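Local coordinates for protein GH26A (Muricauda sp. MAR_2010_75, PDB 6Q75) that is a family 26 glycoside hydrolase that probably cleaves internal beta-linkages of mannan or a related plant or algal polysaccharide, at residues Gly279-Pro284 and Glu310-Val315; Tyr61-Glu66 and Asn301-Ala306. All blocks are in the same frame, centred on the assembly; numbering follows the deposited sequence.

Contact 1 (Gly279-Pro284 and Glu310-Val315)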
ATOM      1  N   GLY A 279       4.908   8.181   9.628  1.00 15.44           N
ATOM      2  CA  GLY A 279       6.149   8.229  10.377  1.00 15.73           C
ATOM      3  C   GLY A 279       5.794   8.416  11.841  1.00 16.08           C
ATOM      4  O   GLY A 279       5.635   7.436  12.568  1.00 17.53           O
ATOM      5  N   GLN A 280       5.644   9.664  12.266  1.00 16.51           N
ATOM      6  CA  GLN A 280       5.051   9.949  13.568  1.00 16.81           C
ATOM      7  C   GLN A 280       3.656   9.337  13.656  1.00 16.71           C
ATOM      8  O   GLN A 280       2.826   9.535  12.767  1.00 19.59           O
ATOM      9  CB  GLN A 280       4.939  11.463  13.780  1.00 20.60           C
ATOM     10  CG  GLN A 280       6.261  12.190  13.778  1.00 24.17           C
ATOM     11  CD  GLN A 280       6.081  13.667  14.097  1.00 23.16           C
ATOM     12  OE1 GLN A 280       5.049  14.061  14.661  1.00 24.15           O
ATOM     13  NE2 GLN A 280       7.073  14.489  13.731  1.00 25.18           N
ATOM     14  N   LEU A 281       3.409   8.593  14.728  1.00 17.10           N
ATOM     15  CA  LEU A 281       2.128   7.905  14.881  1.00 17.18           C
ATOM     16  C   LEU A 281       0.993   8.907  15.094  1.00 18.61           C
ATOM     17  O   LEU A 281       1.224  10.004  15.615  1.00 20.92           O
ATOM     18  CB  LEU A 281       2.188   6.945  16.062  1.00 20.38           C
ATOM     19  CG  LEU A 281       2.943   5.648  15.785  1.00 20.46           C
ATOM     20  CD1 LEU A 281       3.325   4.975  17.095  1.00 23.94           C
ATOM     21  CD2 LEU A 281       2.039   4.740  14.977  1.00 19.14           C
ATOM     22  N   PRO A 282      -0.244   8.546  14.737  1.00 18.88           N
ATOM     23  CA  PRO A 282      -1.401   9.391  15.092  1.00 21.28           C
ATOM     24  C   PRO A 282      -1.720   9.273  16.577  1.00 24.23           C
ATOM     25  O   PRO A 282      -1.973   8.176  17.083  1.00 26.10           O
ATOM     26  CB  PRO A 282      -2.536   8.825  14.232  1.00 22.42           C
ATOM     27  CG  PRO A 282      -2.130   7.389  13.947  1.00 22.96           C
ATOM     28  CD  PRO A 282      -0.611   7.383  13.890  1.00 18.83           C
ATOM     29  N   ARG A 283      -1.721  10.411  17.273  1.00 22.21           N
ATOM     30  CA  ARG A 283      -2.082  10.406  18.675  1.00 23.22           C
ATOM     31  C   ARG A 283      -3.570  10.117  18.843  1.00 25.15           C
ATOM     32  O   ARG A 283      -4.374  10.397  17.951  1.00 26.02           O
ATOM     33  CB  ARG A 283      -1.767  11.755  19.316  1.00 27.71           C
ATOM     34  CG  ARG A 283      -0.385  12.289  19.030  1.00 32.67           C
ATOM     35  CD  ARG A 283      -0.021  13.330  20.056  1.00 38.34           C
ATOM     36  NE  ARG A 283      -0.183  12.790  21.404  1.00 46.81           N
ATOM     37  CZ  ARG A 283       0.030  13.477  22.521  1.00 51.77           C
ATOM     38  NH1 ARG A 283      -0.141  12.896  23.702  1.00 54.03           N
ATOM     39  NH2 ARG A 283       0.411  14.746  22.457  1.00 53.20           N
ATOM     40  N   PRO A 284      -3.968   9.622  20.019  1.00 28.69           N
ATOM     41  CA  PRO A 284      -5.403   9.395  20.284  1.00 27.14           C
ATOM     42  C   PRO A 284      -6.306  10.570  19.930  1.00 27.39           C
ATOM     43  O   PRO A 284      -7.387  10.341  19.383  1.00 27.84           O
ATOM     44  CB  PRO A 284      -5.413   9.098  21.792  1.00 30.09           C
ATOM     45  CG  PRO A 284      -4.093   8.394  22.002  1.00 28.69           C
ATOM     46  CD  PRO A 284      -3.113   9.116  21.112  1.00 28.37           C
ATOM     47  N   GLU A 310       7.323   5.860  24.529  1.00 29.15           N
ATOM     48  CA  GLU A 310       6.081   6.199  25.213  1.00 31.08           C
ATOM     49  C   GLU A 310       4.945   6.448  24.227  1.00 27.43           C
ATOM     50  O   GLU A 310       3.798   6.073  24.492  1.00 27.20           O
ATOM     51  CB  GLU A 310       6.307   7.423  26.101  1.00 31.86           C
ATOM     52  CG  GLU A 310       7.272   7.170  27.255  1.00 37.55           C
ATOM     53  CD  GLU A 310       8.761   7.136  26.857  1.00 42.40           C
ATOM     54  OE1 GLU A 310       9.136   7.637  25.769  1.00 39.75           O
ATOM     55  OE2 GLU A 310       9.570   6.637  27.680  1.00 46.43           O
ATOM     56  N   ARG A 311       5.235   7.134  23.117  1.00 26.33           N
ATOM     57  CA  ARG A 311       4.224   7.395  22.092  1.00 25.59           C
ATOM     58  C   ARG A 311       3.783   6.103  21.402  1.00 23.19           C
ATOM     59  O   ARG A 311       2.588   5.901  21.165  1.00 24.37           O
ATOM     60  CB  ARG A 311       4.771   8.408  21.072  1.00 24.70           C
ATOM     61  CG  ARG A 311       3.885   8.702  19.851  1.00 27.63           C
ATOM     62  CD  ARG A 311       2.537   9.363  20.209  1.00 30.92           C
ATOM     63  NE  ARG A 311       2.661  10.439  21.194  1.00 37.44           N
ATOM     64  CZ  ARG A 311       3.077  11.671  20.906  1.00 40.21           C
ATOM     65  NH1 ARG A 311       3.403  11.987  19.654  1.00 38.05           N
ATOM     66  NH2 ARG A 311       3.172  12.589  21.869  1.00 41.82           N
ATOM     67  N   VAL A 312       4.725   5.202  21.108  1.00 21.12           N
ATOM     68  CA  VAL A 312       4.363   3.913  20.521  1.00 21.77           C
ATOM     69  C   VAL A 312       3.407   3.183  21.452  1.00 23.41           C
ATOM     70  O   VAL A 312       2.382   2.644  21.032  1.00 22.09           O
ATOM     71  CB  VAL A 312       5.617   3.062  20.248  1.00 22.32           C
ATOM     72  CG1 VAL A 312       5.211   1.648  19.787  1.00 22.35           C
ATOM     73  CG2 VAL A 312       6.546   3.752  19.235  1.00 23.56           C
ATOM     74  N   LYS A 313       3.735   3.161  22.745  1.00 24.28           N
ATOM     75  CA  LYS A 313       2.900   2.462  23.714  1.00 28.47           C
ATOM     76  C   LYS A 313       1.548   3.151  23.903  1.00 29.46           C
ATOM     77  O   LYS A 313       0.531   2.476  24.097  1.00 31.28           O
ATOM     78  CB  LYS A 313       3.656   2.352  25.046  1.00 30.99           C
ATOM     79  CG  LYS A 313       4.918   1.486  24.957  1.00 33.32           C
ATOM     80  CD  LYS A 313       5.812   1.600  26.203  1.00 38.69           C
ATOM     81  CE  LYS A 313       5.022   1.569  27.477  1.00 41.22           C
ATOM     82  NZ  LYS A 313       5.859   1.897  28.672  1.00 42.26           N
ATOM     83  N   GLU A 314       1.518   4.486  23.868  1.00 27.88           N
ATOM     84  CA  GLU A 314       0.250   5.211  23.959  1.00 28.92           C
ATOM     85  C   GLU A 314      -0.691   4.839  22.816  1.00 27.90           C
ATOM     86  O   GLU A 314      -1.905   4.674  23.018  1.00 25.51           O
ATOM     87  CB  GLU A 314       0.519   6.713  23.953  1.00 32.60           C
ATOM     88  CG  GLU A 314      -0.716   7.586  24.066  1.00 37.74           C
ATOM     89  CD  GLU A 314      -0.411   9.057  23.795  1.00 42.66           C
ATOM     90  OE1 GLU A 314       0.277   9.369  22.805  1.00 43.08           O
ATOM     91  OE2 GLU A 314      -0.848   9.909  24.590  1.00 44.84           O
ATOM     92  N   VAL A 315      -0.153   4.757  21.601  1.00 24.85           N
ATOM     93  CA  VAL A 315      -0.972   4.482  20.423  1.00 24.08           C
ATOM     94  C   VAL A 315      -1.342   3.006  20.365  1.00 24.98           C
ATOM     95  O   VAL A 315      -2.507   2.647  20.155  1.00 24.95           O
ATOM     96  CB  VAL A 315      -0.232   4.943  19.156  1.00 25.43           C
ATOM     97  CG1 VAL A 315      -0.955   4.482  17.888  1.00 25.41           C
ATOM     98  CG2 VAL A 315      -0.051   6.468  19.147  1.00 26.21           C
TER
HETATM   99  O   HOH W   1       3.137  11.179  17.205  1.00 27.52           O
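Arg283 and Arg311 stack their guanidinium groups flat on each other, centres 3.9 Å apart and planes 10° apart. From CB, the Arg283 chain runs to CG, which lies near NH1 of Arg311. Its CD sits 3.6 Å from Arg311 CZ. A bend at chi3 (54°) then lays the rest of the group over Arg311, and Arg283 CZ is 3.3 Å from Arg311 NH2. At the tip, Arg283 NH1 donates to Glu314 OE2 at 3.2 Å, in the guanidinium plane and on the syn lone pair. Glu314 OE1 forms a salt bridge with Arg311 NE, weak as a hydrogen bond. One carboxylate thus serves both arginines, and its charge probably helps hold the pair stacked. With an alanine at Glu314, the stacked pair would probably lose its shared counter-charge, and the Arg283 guanidinium would be freer to turn. A water links Arg311 NH1 to Leu281 O. Deeper in, Leu281 CB packs 3.8 Å from Val315 CG2, and Leu281 CD1 rests 3.7 Å from Val312 CA. The buried Pro282 O meets Val315 CG2 and has no polar partner. Leu281 and Val315 lean on Phe296 of strand 293-299, Val312 reaches helix 59-68, and Arg283 is the N-cap residue of helix 284-289.

Contact 2 (Tyr61-Glu66 and Asn301-Ala306)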
ATOM      1  N   TYR A  61       8.820  -5.072  11.927  1.00 19.32           N
ATOM      2  CA  TYR A  61       7.665  -5.690  12.573  1.00 18.65           C
ATOM      3  C   TYR A  61       8.044  -6.229  13.947  1.00 21.99           C
ATOM      4  O   TYR A  61       7.370  -5.955  14.955  1.00 22.77           O
ATOM      5  CB  TYR A  61       7.132  -6.820  11.683  1.00 20.31           C
ATOM      6  CG  TYR A  61       5.869  -7.480  12.183  1.00 19.36           C
ATOM      7  CD1 TYR A  61       5.927  -8.555  13.055  1.00 22.81           C
ATOM      8  CD2 TYR A  61       4.614  -7.033  11.767  1.00 18.04           C
ATOM      9  CE1 TYR A  61       4.773  -9.171  13.516  1.00 23.58           C
ATOM     10  CE2 TYR A  61       3.446  -7.655  12.204  1.00 19.46           C
ATOM     11  CZ  TYR A  61       3.534  -8.714  13.086  1.00 23.01           C
ATOM     12  OH  TYR A  61       2.389  -9.318  13.548  1.00 23.07           O
ATOM     13  N   ASN A  62       9.158  -6.962  14.012  1.00 22.71           N
ATOM     14  CA  ASN A  62       9.627  -7.498  15.286  1.00 25.85           C
ATOM     15  C   ASN A  62      10.054  -6.385  16.227  1.00 24.03           C
ATOM     16  O   ASN A  62       9.840  -6.476  17.442  1.00 26.07           O
ATOM     17  CB  ASN A  62      10.788  -8.460  15.057  1.00 29.52           C
ATOM     18  CG  ASN A  62      10.355  -9.724  14.353  1.00 32.26           C
ATOM     19  OD1 ASN A  62       9.177 -10.088  14.382  1.00 31.68           O
ATOM     20  ND2 ASN A  62      11.304 -10.412  13.729  1.00 34.22           N
ATOM     21  N   LYS A  63      10.661  -5.323  15.693  1.00 24.03           N
ATOM     22  CA  LYS A  63      11.043  -4.194  16.552  1.00 23.24           C
ATOM     23  C   LYS A  63       9.814  -3.507  17.140  1.00 21.83           C
ATOM     24  O   LYS A  63       9.803  -3.135  18.324  1.00 23.79           O
ATOM     25  CB  LYS A  63      11.891  -3.195  15.764  1.00 22.96           C
ATOM     26  CG  LYS A  63      12.441  -2.054  16.627  1.00 23.43           C
ATOM     27  CD  LYS A  63      13.149  -0.993  15.784  1.00 26.58           C
ATOM     28  CE  LYS A  63      14.620  -1.272  15.655  1.00 32.13           C
ATOM     29  NZ  LYS A  63      15.449  -0.004  15.706  1.00 31.79           N
ATOM     30  N   ALA A  64       8.764  -3.328  16.334  1.00 22.85           N
ATOM     31  CA  ALA A  64       7.531  -2.740  16.857  1.00 22.87           C
ATOM     32  C   ALA A  64       6.972  -3.573  18.002  1.00 25.35           C
ATOM     33  O   ALA A  64       6.526  -3.033  19.024  1.00 24.81           O
ATOM     34  CB  ALA A  64       6.494  -2.605  15.742  1.00 23.63           C
ATOM     35  N   LYS A  65       7.017  -4.897  17.861  1.00 27.11           N
ATOM     36  CA  LYS A  65       6.554  -5.756  18.945  1.00 28.79           C
ATOM     37  C   LYS A  65       7.418  -5.597  20.191  1.00 30.65           C
ATOM     38  O   LYS A  65       6.900  -5.593  21.312  1.00 28.88           O
ATOM     39  CB  LYS A  65       6.525  -7.211  18.475  1.00 28.64           C
ATOM     40  CG  LYS A  65       6.002  -8.191  19.517  1.00 29.89           C
ATOM     41  CD  LYS A  65       6.083  -9.620  19.003  1.00 31.75           C
ATOM     42  N   GLU A  66       8.741  -5.458  20.021  1.00 30.56           N
ATOM     43  CA  GLU A  66       9.611  -5.259  21.176  1.00 31.50           C
ATOM     44  C   GLU A  66       9.308  -3.939  21.873  1.00 30.60           C
ATOM     45  O   GLU A  66       9.363  -3.846  23.108  1.00 32.88           O
ATOM     46  CB  GLU A  66      11.085  -5.295  20.753  1.00 33.54           C
ATOM     47  CG  GLU A  66      11.548  -6.596  20.126  1.00 35.82           C
ATOM     48  N   ASN A 301      12.173   1.984  10.242  1.00 18.15           N
ATOM     49  CA  ASN A 301      12.726   2.423  11.527  1.00 18.20           C
ATOM     50  C   ASN A 301      12.166   3.754  11.990  1.00 17.89           C
ATOM     51  O   ASN A 301      12.619   4.260  13.026  1.00 19.98           O
ATOM     52  CB  ASN A 301      14.267   2.504  11.503  1.00 20.96           C
ATOM     53  CG  ASN A 301      14.877   2.437  12.923  1.00 23.33           C
ATOM     54  OD1 ASN A 301      14.432   1.647  13.755  1.00 23.81           O
ATOM     55  ND2 ASN A 301      15.882   3.277  13.196  1.00 24.61           N
ATOM     56  N   TRP A 302      11.185   4.333  11.289  1.00 17.24           N
ATOM     57  CA  TRP A 302      10.487   5.479  11.867  1.00 18.60           C
ATOM     58  C   TRP A 302       9.773   5.084  13.153  1.00 19.33           C
ATOM     59  O   TRP A 302       9.456   5.955  13.974  1.00 17.48           O
ATOM     60  CB  TRP A 302       9.513   6.077  10.853  1.00 19.69           C
ATOM     61  CG  TRP A 302      10.098   7.110   9.913  1.00 18.83           C
ATOM     62  CD1 TRP A 302       9.733   8.421   9.817  1.00 19.63           C
ATOM     63  CD2 TRP A 302      11.146   6.920   8.937  1.00 23.64           C
ATOM     64  NE1 TRP A 302      10.476   9.062   8.855  1.00 21.41           N
ATOM     65  CE2 TRP A 302      11.352   8.163   8.297  1.00 24.72           C
ATOM     66  CE3 TRP A 302      11.930   5.829   8.556  1.00 22.09           C
ATOM     67  CZ2 TRP A 302      12.305   8.338   7.289  1.00 24.31           C
ATOM     68  CZ3 TRP A 302      12.872   6.000   7.557  1.00 21.57           C
ATOM     69  CH2 TRP A 302      13.054   7.249   6.937  1.00 24.08           C
ATOM     70  N   ILE A 303       9.569   3.783  13.377  1.00 19.03           N
ATOM     71  CA  ILE A 303       8.997   3.319  14.634  1.00 20.01           C
ATOM     72  C   ILE A 303       9.871   3.752  15.809  1.00 20.32           C
ATOM     73  O   ILE A 303       9.377   3.920  16.922  1.00 21.81           O
ATOM     74  CB  ILE A 303       8.779   1.789  14.599  1.00 22.64           C
ATOM     75  CG1 ILE A 303       7.906   1.321  15.774  1.00 21.46           C
ATOM     76  CG2 ILE A 303      10.110   1.046  14.611  1.00 23.60           C
ATOM     77  CD1 ILE A 303       6.470   1.923  15.789  1.00 19.56           C
ATOM     78  N   GLU A 304      11.166   3.961  15.574  1.00 20.85           N
ATOM     79  CA  GLU A 304      12.117   4.427  16.578  1.00 24.11           C
ATOM     80  C   GLU A 304      12.527   5.876  16.378  1.00 24.35           C
ATOM     81  O   GLU A 304      12.600   6.637  17.351  1.00 24.34           O
ATOM     82  CB  GLU A 304      13.359   3.520  16.542  1.00 28.36           C
ATOM     83  CG  GLU A 304      14.649   4.079  17.125  1.00 30.07           C
ATOM     84  CD  GLU A 304      15.782   3.051  17.053  1.00 34.89           C
ATOM     85  OE1 GLU A 304      15.674   2.002  17.734  1.00 37.48           O
ATOM     86  OE2 GLU A 304      16.780   3.286  16.329  1.00 34.72           O
ATOM     87  N   THR A 305      12.748   6.308  15.132  1.00 23.42           N
ATOM     88  CA  THR A 305      13.295   7.647  14.932  1.00 24.72           C
ATOM     89  C   THR A 305      12.236   8.741  14.955  1.00 22.99           C
ATOM     90  O   THR A 305      12.577   9.908  15.177  1.00 24.88           O
ATOM     91  CB  THR A 305      14.071   7.708  13.613  1.00 25.18           C
ATOM     92  OG1 THR A 305      13.165   7.484  12.540  1.00 21.01           O
ATOM     93  CG2 THR A 305      15.150   6.638  13.576  1.00 26.18           C
ATOM     94  N   ALA A 306      10.968   8.409  14.718  1.00 20.43           N
ATOM     95  CA  ALA A 306       9.910   9.405  14.656  1.00 20.87           C
ATOM     96  C   ALA A 306       8.914   9.265  15.794  1.00 22.01           C
ATOM     97  O   ALA A 306       7.887   9.951  15.790  1.00 22.88           O
ATOM     98  CB  ALA A 306       9.157   9.309  13.321  1.00 20.20           C
TER
HETATM   99  O   HOH W   2      18.343   1.487  15.702  1.00 37.46           O
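Ala64 and Ile303 mark the nearest approach of the two backbones, their CA atoms 6.6 Å apart, where helix 59-68 meets the short helix 302-305. Lys63 carries the polar half of the contact. Its chain leaves with CG anti to the backbone N and bends at chi3 (-92°) and again at chi4, which brings the ammonium group to Asn301 and Glu304. Lys63 NZ donates to Asn301 OD1 at 2.8 Å. The C=O...N angle is 137°, and the donor is tilted out of the carbonyl plane. The same NZ makes a salt bridge to Glu304 OE1 at 2.9 Å, weak as a hydrogen bond. Asn301 ND2 in turn donates to Glu304 OE2 at 3.3 Å, in its own amide plane but from above the carboxylate. This bond helps fix the amide with its oxygen toward the lysine. A water that donates to Glu304 OE2 also accepts a weak bond from Lys63 NZ.

Beside this polar cluster the contact is apolar. Lys63 CD lies 3.8 Å from Ile303 CG2, the two side chains running alongside in opposite senses. Ala64 CB meets Ile303 CG1 at 4.2 Å. Both Ala64 and Ile303 also touch Gln50 of strand 46-51. The arrangement belongs to the closure of a (beta/alpha)8 barrel, where the segment following the last barrel strand, 293-299, packs on the helix following the first, 46-51.

Overall arrangement
The centres of contacts 1 and 2 lie about 11 Å apart, on the same side of the chain's centre. Along the chain their segments alternate: 61-66, 279-284, 301-306, 310-315. They also touch directly. Val312 CG2 packs 3.7 Å from Ile303 O, and Gln280 CG is 3.4 Å from Ala306 O. Helices 302-305 and 309-316 follow each other after strand 293-299. That strand pairs with both 273-278 and 46-51, so the region after it reaches back to the loop that follows 273-278 in contact 1 and across to helix 59-68 in contact 2. Contact 2 joins the last part of the barrel to the first, and contact 1 joins its last two strand-helix units.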